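Local coordinates for polyketide synthase PksJ (Bacillus subtilis subsp. subtilis, PDB 4J1Q), which probably uses NADPH to reduce keto groups of polyketide intermediates stereoselectively, at alpha and beta positions, through its ketoreductase domain in bacillaene assembly, at residues L103-I108 with F137-T141. Numbering follows the deposited sequence.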
loop_
_atom_site.group_PDB
_atom_site.type_symbol
_atom_site.label_atom_id
_atom_site.label_comp_id
_atom_site.label_asym_id
_atom_site.label_seq_id
_atom_site.Cartn_x
_atom_site.Cartn_y
_atom_site.Cartn_z
ATOM N N LEU A 103 -26.185 3.912 5.996
ATOM C CA LEU A 103 -25.747 2.751 5.239
ATOM C C LEU A 103 -26.604 1.555 5.612
ATOM O O LEU A 103 -26.927 0.740 4.781
ATOM C CB LEU A 103 -24.275 2.446 5.513
ATOM C CG LEU A 103 -23.276 3.494 5.004
ATOM C CD1 LEU A 103 -21.857 3.078 5.343
ATOM C CD2 LEU A 103 -23.420 3.695 3.502
ATOM N N SER A 104 -26.986 1.460 6.873
ATOM C CA SER A 104 -27.873 0.389 7.271
ATOM C C SER A 104 -29.183 0.542 6.522
ATOM O O SER A 104 -29.694 -0.416 5.959
ATOM C CB SER A 104 -28.117 0.396 8.780
ATOM O OG SER A 104 -29.086 -0.571 9.131
ATOM N N ALA A 105 -29.681 1.771 6.459
ATOM C CA ALA A 105 -31.015 2.031 5.926
ATOM C C ALA A 105 -31.068 1.840 4.420
ATOM O O ALA A 105 -31.991 1.213 3.903
ATOM C CB ALA A 105 -31.482 3.430 6.297
ATOM N N GLY A 106 -30.096 2.408 3.711
ATOM C CA GLY A 106 -30.205 2.544 2.266
ATOM C C GLY A 106 -28.874 2.766 1.576
ATOM O O GLY A 106 -27.851 3.038 2.229
ATOM N N ARG A 107 -28.904 2.742 0.248
ATOM C CA ARG A 107 -27.684 2.780 -0.543
ATOM C C ARG A 107 -27.028 4.143 -0.651
ATOM O O ARG A 107 -27.678 5.195 -0.639
ATOM C CB ARG A 107 -27.921 2.224 -1.939
ATOM C CG ARG A 107 -27.978 0.715 -1.983
ATOM C CD ARG A 107 -27.903 0.247 -3.430
ATOM N NE ARG A 107 -27.985 -1.204 -3.539
ATOM C CZ ARG A 107 -26.937 -2.020 -3.448
ATOM N NH1 ARG A 107 -25.712 -1.525 -3.309
ATOM N NH2 ARG A 107 -27.109 -3.336 -3.526
ATOM N N ILE A 108 -25.718 4.112 -0.792
ATOM C CA ILE A 108 -25.001 5.342 -0.928
ATOM C C ILE A 108 -23.796 5.214 -1.845
ATOM O O ILE A 108 -23.260 4.133 -2.028
ATOM C CB ILE A 108 -24.586 5.887 0.436
ATOM C CG1 ILE A 108 -25.756 5.742 1.424
ATOM C CG2 ILE A 108 -24.083 7.317 0.290
ATOM C CD1 ILE A 108 -25.766 6.744 2.558
ATOM N N PHE A 137 -19.719 -2.377 4.707
ATOM C CA PHE A 137 -21.022 -1.762 4.500
ATOM C C PHE A 137 -21.692 -2.262 3.207
ATOM O O PHE A 137 -21.404 -1.774 2.128
ATOM C CB PHE A 137 -20.905 -0.227 4.513
ATOM C CG PHE A 137 -20.295 0.333 5.787
ATOM C CD1 PHE A 137 -19.074 1.018 5.761
ATOM C CD2 PHE A 137 -20.917 0.142 7.018
ATOM C CE1 PHE A 137 -18.521 1.535 6.923
ATOM C CE2 PHE A 137 -20.331 0.600 8.192
ATOM C CZ PHE A 137 -19.132 1.294 8.147
ATOM N N SER A 138 -22.570 -3.254 3.339
ATOM C CA SER A 138 -23.280 -3.877 2.210
ATOM C C SER A 138 -23.705 -2.930 1.074
ATOM O O SER A 138 -23.710 -3.312 -0.090
ATOM C CB SER A 138 -24.530 -4.621 2.727
ATOM O OG SER A 138 -24.249 -5.965 3.067
ATOM N N LYS A 139 -24.193 -1.748 1.422
ATOM C CA LYS A 139 -25.006 -0.962 0.502
ATOM C C LYS A 139 -24.282 0.301 0.069
ATOM O O LYS A 139 -24.899 1.267 -0.408
ATOM C CB LYS A 139 -26.347 -0.615 1.150
ATOM C CG LYS A 139 -27.144 -1.830 1.601
ATOM C CD LYS A 139 -28.598 -1.474 1.897
ATOM C CE LYS A 139 -29.307 -2.663 2.519
ATOM N NZ LYS A 139 -30.787 -2.510 2.522
ATOM N N LEU A 140 -22.967 0.269 0.222
ATOM C CA LEU A 140 -22.113 1.361 -0.179
ATOM C C LEU A 140 -21.458 1.044 -1.519
ATOM O O LEU A 140 -21.027 -0.080 -1.750
ATOM C CB LEU A 140 -21.049 1.576 0.883
ATOM C CG LEU A 140 -19.913 2.535 0.551
ATOM C CD1 LEU A 140 -20.469 3.924 0.357
ATOM C CD2 LEU A 140 -18.915 2.528 1.704
ATOM N N THR A 141 -21.468 2.027 -2.414
ATOM C CA THR A 141 -20.628 2.031 -3.594
ATOM C C THR A 141 -19.559 3.103 -3.423
ATOM O O THR A 141 -19.887 4.263 -3.183
ATOM C CB THR A 141 -21.438 2.340 -4.885
ATOM O OG1 THR A 141 -22.259 1.216 -5.217
ATOM C CG2 THR A 141 -20.492 2.599 -6.062
#
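Lys139 lies along the end of helix 100-105, its aliphatic chain following the last helical carbonyls. Lys139 CB is 3.9 Å from Leu103 O and Lys139 CE 4.1 Å from Ser104 O, and the chain is extended beyond CG, which brings Lys139 NZ to 4.1 Å from Ala105 O. That distance is too long for a hydrogen bond, yet a positive charge beside the carbonyls at a helix C-terminus is probably favourable. Leu103 reaches the other way: its CD1 sits over one face of the Phe137 ring, though the methyl is modelled too close for the CH-pi geometry to be more than doubtful, while Leu103 CD2 packs 4.1 Å from Leu140 CB. Arg107 crosses Lys139 at about a right angle, Arg107 CG to Lys139 CB 3.8 Å. Two backbone bonds register the parallel strands 108-115 and 140-147 where they begin: Ile108 N to Lys139 O (3.0 Å) and Thr141 N to Ile108 O (2.8 Å, N-H...O 177°). The type I turn from Phe137 to Leu140 leads from helix 126-136 into its strand. Directional bonding thus fixes the strand register, whereas helix 100-105 is joined to the turn by less directional apolar packing and, probably, weak electrostatic attraction.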